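Local coordinates for protein 3-oxosteroid 1-dehydrogenase (Sterolibacterium denitrificans, PDB 7P18) that probably catalyses the FAD-dependent 1,2-dehydrogenation of 3-oxosteroids to 3-oxo-Delta(1)-steroids, passing the electrons to an acceptor, at residues 23-26 with 27-31; 287-290 with 291-294; 441-444 with 445-449; 467-470 with 471-474; 547-550 with 551-554. One frame throughout, in Å; residues are numbered along the deposited sequence.

Interaction 1: residues 23-26 with 27-31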
# COMPACT_ATOMS: atom_id res chain seq x y z
N ALA A 23 16.17 -11.14 -3.47
CA ALA A 23 17.64 -11.02 -3.51
C ALA A 23 18.26 -11.76 -2.32
O ALA A 23 19.23 -12.56 -2.53
CB ALA A 23 18.04 -9.56 -3.55
N ALA A 24 17.77 -11.54 -1.12
CA ALA A 24 18.31 -12.17 0.10
C ALA A 24 18.10 -13.68 0.01
O ALA A 24 19.03 -14.46 0.37
CB ALA A 24 17.64 -11.60 1.32
N ARG A 25 16.94 -14.09 -0.46
CA ARG A 25 16.58 -15.53 -0.51
C ARG A 25 17.46 -16.21 -1.55
O ARG A 25 17.96 -17.31 -1.26
CB ARG A 25 15.09 -15.74 -0.78
CG ARG A 25 14.70 -17.20 -0.91
CD ARG A 25 14.86 -17.94 0.40
NE ARG A 25 14.38 -19.32 0.28
CZ ARG A 25 14.38 -20.22 1.25
NH1 ARG A 25 14.82 -19.92 2.47
NH2 ARG A 25 13.93 -21.43 0.99
N ALA A 26 17.61 -15.62 -2.74
CA ALA A 26 18.43 -16.19 -3.83
C ALA A 26 19.87 -16.34 -3.32
O ALA A 26 20.47 -17.42 -3.49
CB ALA A 26 18.34 -15.33 -5.05
N HIS A 27 20.37 -15.32 -2.63
CA HIS A 27 21.71 -15.37 -2.01
C HIS A 27 21.79 -16.56 -1.05
O HIS A 27 22.76 -17.36 -1.17
CB HIS A 27 22.04 -14.07 -1.29
CG HIS A 27 23.38 -14.09 -0.65
ND1 HIS A 27 23.57 -14.56 0.62
CD2 HIS A 27 24.58 -13.69 -1.11
CE1 HIS A 27 24.85 -14.43 0.93
NE2 HIS A 27 25.47 -13.87 -0.11
N ASP A 28 20.82 -16.70 -0.15
CA ASP A 28 20.86 -17.74 0.91
C ASP A 28 20.79 -19.13 0.29
O ASP A 28 21.23 -20.04 0.98
CB ASP A 28 19.78 -17.54 1.97
CG ASP A 28 20.07 -16.39 2.91
OD1 ASP A 28 21.22 -15.88 2.87
OD2 ASP A 28 19.18 -16.01 3.65
N LEU A 29 20.34 -19.25 -0.97
CA LEU A 29 20.26 -20.54 -1.71
C LEU A 29 21.51 -20.74 -2.58
O LEU A 29 21.53 -21.71 -3.33
CB LEU A 29 18.99 -20.55 -2.56
CG LEU A 29 17.66 -20.57 -1.78
CD1 LEU A 29 16.47 -20.49 -2.74
CD2 LEU A 29 17.57 -21.83 -0.90
N GLY A 30 22.50 -19.85 -2.47
CA GLY A 30 23.85 -20.04 -3.05
C GLY A 30 24.01 -19.35 -4.39
O GLY A 30 24.99 -19.67 -5.08
N LEU A 31 23.10 -18.45 -4.78
CA LEU A 31 23.20 -17.73 -6.07
C LEU A 31 23.86 -16.37 -5.84
O LEU A 31 23.56 -15.72 -4.80
CB LEU A 31 21.80 -17.52 -6.68
CG LEU A 31 21.00 -18.80 -6.92
CD1 LEU A 31 19.50 -18.51 -6.95
CD2 LEU A 31 21.45 -19.47 -8.21
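A26 O is gripped by two backbone N-H groups that reach it from opposite faces of its carbonyl plane. L31 N lies 3.1 Å from A26 O, with an N-H...O angle of 159°, while L29 N, also at 3.1 Å from A26 O, stands well above the plane, off either lone pair. L29 N has a second, weak bond to R25 O. Upstream, H27 N to A23 O and D28 N to A24 O, the latter 2.9 Å, are regular helical bonds. The change from this pattern to the back-reaching L31 N bond, together with G30 N to H27 O at 2.8 Å, is a Schellman motif: G30, at positive phi, is the C-prime residue that ends helix 17-28 and turns the chain toward strand 33-36 of the FAD domain's beta-alpha-beta unit. The turn lays L31 back along the helix, where its CD1 touches A26 CB at 3.9 Å. On another side, L29 covers one face of the R25 guanidinium, its CD2 4.0 Å above that plane but offset toward the rim, and L29 CD1 sits 3.9 Å from R25 NE. R25 leaves the backbone with CG beside the carbonyl carbon (chi1 177°) and bends at chi2, which carries NE and CZ obliquely across the leucine one turn on. N555 of helix 543-559 accepts a bond from R25 NE, and Y100 makes a cation-pi contact with the same arginine. The D28 oxygens go outward, OD1 to a salt bridge with R223 and OD2 to the hydroxyl of Y100.

Interaction 2: residues 287-290 with 291-294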
# COMPACT_ATOMS: atom_id res chain seq x y z
N PRO A 287 -11.87 9.60 -15.64
CA PRO A 287 -10.65 10.39 -15.69
C PRO A 287 -9.53 9.77 -14.85
O PRO A 287 -9.83 9.15 -13.86
CB PRO A 287 -11.03 11.73 -15.04
CG PRO A 287 -12.22 11.39 -14.18
CD PRO A 287 -12.93 10.26 -14.87
N THR A 288 -8.29 10.02 -15.23
CA THR A 288 -7.10 9.43 -14.59
C THR A 288 -6.03 10.50 -14.54
O THR A 288 -5.89 11.25 -15.50
CB THR A 288 -6.66 8.15 -15.30
OG1 THR A 288 -5.74 7.41 -14.48
CG2 THR A 288 -6.01 8.40 -16.65
N ASN A 289 -5.33 10.58 -13.43
CA ASN A 289 -4.25 11.55 -13.24
C ASN A 289 -3.20 11.00 -12.30
O ASN A 289 -3.56 10.66 -11.15
CB ASN A 289 -4.84 12.88 -12.77
CG ASN A 289 -3.87 14.02 -13.00
OD1 ASN A 289 -2.70 13.88 -12.77
ND2 ASN A 289 -4.39 15.15 -13.46
N ALA A 290 -1.96 10.91 -12.79
CA ALA A 290 -0.82 10.46 -11.99
C ALA A 290 -0.68 11.34 -10.73
O ALA A 290 -0.22 10.81 -9.72
CB ALA A 290 0.44 10.46 -12.82
N ALA A 291 -1.05 12.63 -10.79
CA ALA A 291 -0.90 13.56 -9.64
C ALA A 291 -1.70 13.04 -8.44
O ALA A 291 -1.39 13.43 -7.33
CB ALA A 291 -1.38 14.95 -10.03
N TRP A 292 -2.74 12.24 -8.67
CA TRP A 292 -3.62 11.77 -7.57
C TRP A 292 -2.97 10.61 -6.80
O TRP A 292 -3.51 10.24 -5.73
CB TRP A 292 -4.98 11.37 -8.10
CG TRP A 292 -5.70 12.46 -8.81
CD1 TRP A 292 -5.47 13.80 -8.74
CD2 TRP A 292 -6.76 12.28 -9.75
NE1 TRP A 292 -6.32 14.46 -9.56
CE2 TRP A 292 -7.11 13.57 -10.22
CE3 TRP A 292 -7.41 11.17 -10.30
CZ2 TRP A 292 -8.12 13.76 -11.13
CZ3 TRP A 292 -8.44 11.37 -11.19
CH2 TRP A 292 -8.78 12.65 -11.61
N SER A 293 -1.87 10.07 -7.31
CA SER A 293 -1.21 8.90 -6.70
C SER A 293 -0.58 9.29 -5.36
O SER A 293 -0.15 10.43 -5.22
CB SER A 293 -0.19 8.29 -7.64
OG SER A 293 0.31 7.04 -7.11
N ALA A 294 -0.49 8.31 -4.44
CA ALA A 294 0.17 8.40 -3.13
C ALA A 294 1.59 7.84 -3.19
O ALA A 294 2.25 7.84 -2.19
CB ALA A 294 -0.66 7.64 -2.12
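N289 CB lies over the indole of W292, 3.6 Å from the centroid of the six-membered ring and 17° off its normal, a CH-pi contact nearly centred on the face. Its closest ring atom is W292 CE2, 3.5 Å from N289 CB. One bond further, N289 CG leaves the indole and approaches A291, and at the tip N289 OD1 accepts the backbone N-H of A291 at 2.9 Å with an angle of 158°. With CG set opposite the backbone N (chi1 -161°), the amide oxygen can hold the turn while CB stays on the ring. The far end of the indole continues past N289: W292 CZ3 has P287 O at its edge, 3.7 Å away, and W292 CH2 meets P287 CB at 4.2 Å. A serine in place of W292 would probably strip N289 CB of its aromatic floor and open a gap beside P287. The backbone closes the turn with W292 N bonding to N289 O at 3.1 Å and S293 N to A290 O at 3.0 Å. Outside, Q277 OE1 accepts from A290 N, and S293 OG bonds to D495. Bonds spanning three residues are characteristic of a short 3-10 turn, and N289 OD1 on the N-H two residues ahead makes an Asx turn at its start; the loop then delivers A294 to the FAD pocket.

Interaction 3: residues 441-444 with 445-449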
# COMPACT_ATOMS: atom_id res chain seq x y z
N VAL A 441 -27.01 15.20 5.28
CA VAL A 441 -26.66 15.48 6.69
C VAL A 441 -27.86 15.10 7.58
O VAL A 441 -27.62 14.48 8.64
CB VAL A 441 -26.19 16.93 6.89
CG1 VAL A 441 -26.15 17.28 8.37
CG2 VAL A 441 -24.84 17.16 6.24
N GLU A 442 -29.09 15.46 7.19
CA GLU A 442 -30.32 15.11 7.96
C GLU A 442 -30.43 13.59 8.10
O GLU A 442 -30.67 13.11 9.22
CB GLU A 442 -31.56 15.73 7.31
CG GLU A 442 -31.67 17.22 7.56
CD GLU A 442 -32.77 17.94 6.79
OE1 GLU A 442 -33.35 17.32 5.84
OE2 GLU A 442 -33.06 19.11 7.12
N LEU A 443 -30.22 12.83 7.02
CA LEU A 443 -30.26 11.34 7.05
C LEU A 443 -29.16 10.81 7.98
O LEU A 443 -29.43 9.87 8.74
CB LEU A 443 -30.13 10.78 5.64
CG LEU A 443 -31.37 10.97 4.76
CD1 LEU A 443 -31.11 10.54 3.32
CD2 LEU A 443 -32.57 10.21 5.31
N ASN A 444 -27.96 11.37 7.91
CA ASN A 444 -26.81 10.94 8.75
C ASN A 444 -27.22 11.06 10.22
O ASN A 444 -26.95 10.14 11.03
CB ASN A 444 -25.58 11.81 8.50
CG ASN A 444 -24.46 11.55 9.48
OD1 ASN A 444 -23.69 10.61 9.28
ND2 ASN A 444 -24.37 12.36 10.53
N ASN A 445 -27.82 12.20 10.58
CA ASN A 445 -28.17 12.51 11.99
C ASN A 445 -29.19 11.48 12.48
O ASN A 445 -29.05 11.02 13.63
CB ASN A 445 -28.55 14.00 12.11
CG ASN A 445 -27.35 14.91 11.90
OD1 ASN A 445 -26.22 14.42 11.77
ND2 ASN A 445 -27.58 16.21 11.81
N GLN A 446 -30.15 11.10 11.64
CA GLN A 446 -31.13 10.03 11.98
C GLN A 446 -30.40 8.70 12.15
O GLN A 446 -30.68 8.00 13.14
CB GLN A 446 -32.19 9.84 10.90
CG GLN A 446 -33.06 11.06 10.63
CD GLN A 446 -33.99 10.72 9.48
OE1 GLN A 446 -34.25 9.54 9.23
NE2 GLN A 446 -34.49 11.72 8.78
N TYR A 447 -29.49 8.36 11.22
CA TYR A 447 -28.73 7.09 11.26
C TYR A 447 -27.91 7.01 12.55
O TYR A 447 -27.85 5.92 13.19
CB TYR A 447 -27.83 6.95 10.03
CG TYR A 447 -28.53 6.92 8.70
CD1 TYR A 447 -29.87 6.58 8.58
CD2 TYR A 447 -27.82 7.17 7.52
CE1 TYR A 447 -30.50 6.54 7.34
CE2 TYR A 447 -28.44 7.14 6.28
CZ TYR A 447 -29.79 6.83 6.19
OH TYR A 447 -30.39 6.78 4.97
N ALA A 448 -27.26 8.11 12.93
CA ALA A 448 -26.35 8.15 14.10
C ALA A 448 -27.16 7.87 15.38
O ALA A 448 -26.60 7.21 16.31
CB ALA A 448 -25.60 9.44 14.17
N GLN A 449 -28.42 8.30 15.42
CA GLN A 449 -29.28 8.18 16.62
C GLN A 449 -29.51 6.69 16.94
O GLN A 449 -29.22 6.30 18.08
CB GLN A 449 -30.60 8.94 16.45
CG GLN A 449 -31.57 8.69 17.60
CD GLN A 449 -32.95 9.28 17.39
OE1 GLN A 449 -33.12 10.48 17.17
NE2 GLN A 449 -33.96 8.43 17.49
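L443 O lies over one face of the Y447 ring, 3.1 Å from its plane and offset toward the rim, and also accepts the Y447 backbone N-H at 2.9 Å. Three more i to i+4 backbone bonds run alongside: N445 N to V441 O, Q446 N to E442 O and A448 N to N444 O, the last at 2.8 Å. Among side-chain polar contacts, N444 ND2 donates to N445 OD1 at 3.0 Å, with the acceptor near the plane of the N444 amide although the two amides are turned 67° apart. Apolar packing comes from L443 and Y447, which point the same way, L443 CB meeting Y447 CZ at 4.0 Å; the tyrosine's chi1 of -61° swings its ring back over the preceding turn. V441 and N445 likewise lie side by side, V441 CG1 against the amide nitrogen ND2 of N445. A glycine in place of Y447 would probably uncover the side of L443 and leave E455 without its hydroxyl partner. All of this belongs to helix 434-450, remote from the flavin; its two asparagines tie it to the chain leading into strand 486-502, N444 ND2 to A479 O and N445 OD1 to I481 N.

Interaction 4: residues 467-470 with 471-474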
# COMPACT_ATOMS: atom_id res chain seq x y z
N TYR A 467 -11.70 0.93 12.93
CA TYR A 467 -11.21 2.32 12.86
C TYR A 467 -12.32 3.31 13.23
O TYR A 467 -12.17 4.50 12.93
CB TYR A 467 -10.60 2.57 11.47
CG TYR A 467 -9.21 2.01 11.27
CD1 TYR A 467 -8.17 2.23 12.16
CD2 TYR A 467 -8.93 1.28 10.12
CE1 TYR A 467 -6.89 1.73 11.94
CE2 TYR A 467 -7.65 0.78 9.87
CZ TYR A 467 -6.65 0.97 10.80
OH TYR A 467 -5.43 0.46 10.49
N GLY A 468 -13.43 2.84 13.81
CA GLY A 468 -14.41 3.72 14.47
C GLY A 468 -13.88 4.26 15.81
O GLY A 468 -12.74 3.94 16.19
N ASP A 469 -14.67 5.07 16.48
CA ASP A 469 -14.34 5.61 17.83
C ASP A 469 -15.06 4.72 18.85
O ASP A 469 -16.29 4.72 18.87
CB ASP A 469 -14.74 7.08 17.95
CG ASP A 469 -14.35 7.75 19.26
OD1 ASP A 469 -14.16 7.03 20.29
OD2 ASP A 469 -14.25 8.96 19.24
N TYR A 470 -14.27 3.90 19.54
CA TYR A 470 -14.59 3.06 20.73
C TYR A 470 -15.69 3.70 21.59
O TYR A 470 -16.67 3.01 21.97
CB TYR A 470 -13.24 2.88 21.45
CG TYR A 470 -13.29 2.37 22.86
CD1 TYR A 470 -13.50 1.03 23.12
CD2 TYR A 470 -13.05 3.22 23.93
CE1 TYR A 470 -13.49 0.53 24.42
CE2 TYR A 470 -13.05 2.74 25.24
CZ TYR A 470 -13.27 1.39 25.48
OH TYR A 470 -13.28 0.90 26.76
N ASN A 471 -15.57 5.00 21.88
CA ASN A 471 -16.45 5.76 22.83
C ASN A 471 -17.83 5.99 22.24
O ASN A 471 -18.76 6.30 23.01
CB ASN A 471 -15.80 7.09 23.21
CG ASN A 471 -14.41 6.88 23.77
OD1 ASN A 471 -14.28 6.41 24.90
ND2 ASN A 471 -13.37 7.11 22.97
N VAL A 472 -18.01 5.85 20.92
CA VAL A 472 -19.25 6.34 20.27
C VAL A 472 -20.18 5.15 20.08
O VAL A 472 -19.74 4.09 19.53
CB VAL A 472 -18.93 7.11 18.97
CG1 VAL A 472 -20.16 7.40 18.17
CG2 VAL A 472 -18.11 8.36 19.25
N LYS A 473 -21.42 5.31 20.55
CA LYS A 473 -22.45 4.25 20.63
C LYS A 473 -23.74 4.84 20.09
O LYS A 473 -23.90 6.05 20.15
CB LYS A 473 -22.55 3.68 22.05
CG LYS A 473 -21.27 3.00 22.53
CD LYS A 473 -21.31 2.32 23.88
CE LYS A 473 -19.95 1.74 24.21
NZ LYS A 473 -19.88 1.12 25.55
N PRO A 474 -24.67 4.04 19.51
CA PRO A 474 -24.51 2.59 19.40
C PRO A 474 -23.49 2.10 18.33
O PRO A 474 -23.00 0.98 18.43
CB PRO A 474 -25.89 2.07 18.97
CG PRO A 474 -26.80 3.26 18.97
CD PRO A 474 -25.94 4.51 18.96
O HOH W 1 -19.08 1.57 20.09
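D469 OD1 receives two bonds from N471, and between them they fasten a type I beta turn running from D469 to V472, whose backbone bond goes from V472 N to D469 O at 2.9 Å. The first side-chain bond, N471 N to D469 OD1, is also 2.9 Å and makes an Asx turn within the beta turn; it meets the oxygen on its anti side, 32° out of the carboxylate plane. The second, from N471 ND2, uses the syn lone pair and is less straight, with an N-H...O angle of 142°. The amide stands nearly upright to the carboxylate. With CG opposite the backbone N (chi1 -176°), D469 reaches forward to the N-H groups of N471, its CG also meeting V472 CG2 at 3.8 Å. The tight part centres on this buried carboxylate, with N471 at its solvent-exposed margin. The other oxygen of D469, OD2, is bonded to the hydroxyl of Y395, while N471 ND2 has a second acceptor in K175 O, so the turn is pinned to other parts of the chain.

The outer half is much looser. Y470 and K473 are exposed, and the nearest approach of the lysine is K473 CE to Y470 O, at 4.2 Å. The Y470 ring merely borders the N471 amide, Y470 CD2 lying 3.6 Å from N471 OD1 in an oblique approach. A water bridges the carbonyls here: it donates to V472 O at 2.7 Å and only weakly to Y470 O.

Interaction 5: residues 547-550 with 551-554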
# COMPACT_ATOMS: atom_id res chain seq x y z
N MET A 547 6.38 -10.08 -1.66
CA MET A 547 7.43 -10.83 -0.95
C MET A 547 7.25 -12.34 -1.15
O MET A 547 8.29 -13.03 -1.27
CB MET A 547 7.54 -10.42 0.52
CG MET A 547 8.35 -9.06 0.66
SD MET A 547 9.09 -8.77 2.21
CE MET A 547 7.71 -8.94 3.34
N THR A 548 6.03 -12.87 -1.20
CA THR A 548 5.80 -14.34 -1.27
C THR A 548 6.24 -14.83 -2.65
O THR A 548 6.96 -15.81 -2.74
CB THR A 548 4.37 -14.72 -0.92
OG1 THR A 548 4.07 -14.31 0.42
CG2 THR A 548 4.16 -16.21 -1.13
N PHE A 549 5.88 -14.12 -3.73
CA PHE A 549 6.30 -14.53 -5.09
C PHE A 549 7.79 -14.23 -5.29
O PHE A 549 8.43 -14.95 -6.06
CB PHE A 549 5.31 -14.05 -6.14
CG PHE A 549 4.03 -14.85 -6.13
CD1 PHE A 549 4.02 -16.17 -6.57
CD2 PHE A 549 2.88 -14.35 -5.54
CE1 PHE A 549 2.86 -16.93 -6.50
CE2 PHE A 549 1.73 -15.13 -5.45
CZ PHE A 549 1.72 -16.41 -5.92
N GLY A 550 8.36 -13.25 -4.58
CA GLY A 550 9.82 -13.03 -4.59
C GLY A 550 10.54 -14.25 -4.04
O GLY A 550 11.50 -14.72 -4.68
N PHE A 551 10.07 -14.75 -2.92
CA PHE A 551 10.54 -15.99 -2.25
C PHE A 551 10.42 -17.18 -3.23
O PHE A 551 11.44 -17.92 -3.41
CB PHE A 551 9.73 -16.13 -0.96
CG PHE A 551 10.10 -17.30 -0.07
CD1 PHE A 551 11.19 -17.21 0.79
CD2 PHE A 551 9.30 -18.43 -0.02
CE1 PHE A 551 11.49 -18.25 1.67
CE2 PHE A 551 9.57 -19.45 0.87
CZ PHE A 551 10.69 -19.39 1.68
N ARG A 552 9.24 -17.39 -3.81
CA ARG A 552 9.01 -18.50 -4.78
C ARG A 552 9.90 -18.34 -6.02
O ARG A 552 10.37 -19.37 -6.51
CB ARG A 552 7.54 -18.66 -5.14
CG ARG A 552 6.65 -19.12 -3.98
CD ARG A 552 5.27 -19.55 -4.46
NE ARG A 552 5.34 -20.71 -5.35
CZ ARG A 552 5.18 -22.00 -4.99
NH1 ARG A 552 4.91 -22.34 -3.75
NH2 ARG A 552 5.27 -22.94 -5.92
N ALA A 553 10.13 -17.12 -6.54
CA ALA A 553 11.02 -16.91 -7.70
C ALA A 553 12.41 -17.43 -7.36
O ALA A 553 12.98 -18.19 -8.19
CB ALA A 553 11.08 -15.45 -8.13
N ALA A 554 12.98 -16.97 -6.25
CA ALA A 554 14.35 -17.34 -5.82
C ALA A 554 14.39 -18.86 -5.65
O ALA A 554 15.32 -19.49 -6.17
CB ALA A 554 14.72 -16.67 -4.54
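R552, with chi1 -66°, and F549, with chi1 -74°, both set CG opposite their carbonyl carbons, and the two side chains run side by side in the same direction. They project from one side of helix 543-559, whose regular i to i+4 ladder joins the two segments: F551 N to M547 O, R552 N to T548 O, A553 N to F549 O at 2.8 Å, and A554 N to G550 O. F549 meets the aliphatic part of the arginine rather than its charge, R552 CD approaching F549 CE1 at 4.1 Å obliquely. The R552 chain then bends at chi3, leaving its guanidinium plane 61° from the ring, and the charged end goes elsewhere: salt bridges to D507 and E92, and NE to K506 O. Bonds to all three nitrogens hold the guanidinium in its rotation, and the two carboxylates probably offset its charge. The F551 ring touches L21 and R25 of helix 17-28, while T548 faces helix 84-104 with its hydroxyl bonded to G544 O. Different faces of this largely buried stretch thus meet two different helices. CB atoms of residues 551-554 rest on carbonyls of the turn before: A553 CB 3.4 Å from F549 O, F551 CB 3.3 Å from T548 O.

Interactions 1 and 5 share one interface: helix 17-28 packs on helix 543-559, with R25 NE 3.4 Å from F551 CE1 and R25 CG 3.7 Å from A554 CB. Interaction 5 is the buried one, a helix interior; interaction 1 is a partly buried helix end. Interactions 3 and 4 lie on the other side of the chain's centre from these two and meet where P474 CD packs against A448 O and Q449 O. Interaction 3 is again helical and partly buried, whereas 4 is a surface turn held by a carboxylate, with a water at its outer edge. Interaction 2, also at the surface, touches none of the others; it alone has a CH-pi contact on an aromatic face and leads into the FAD pocket.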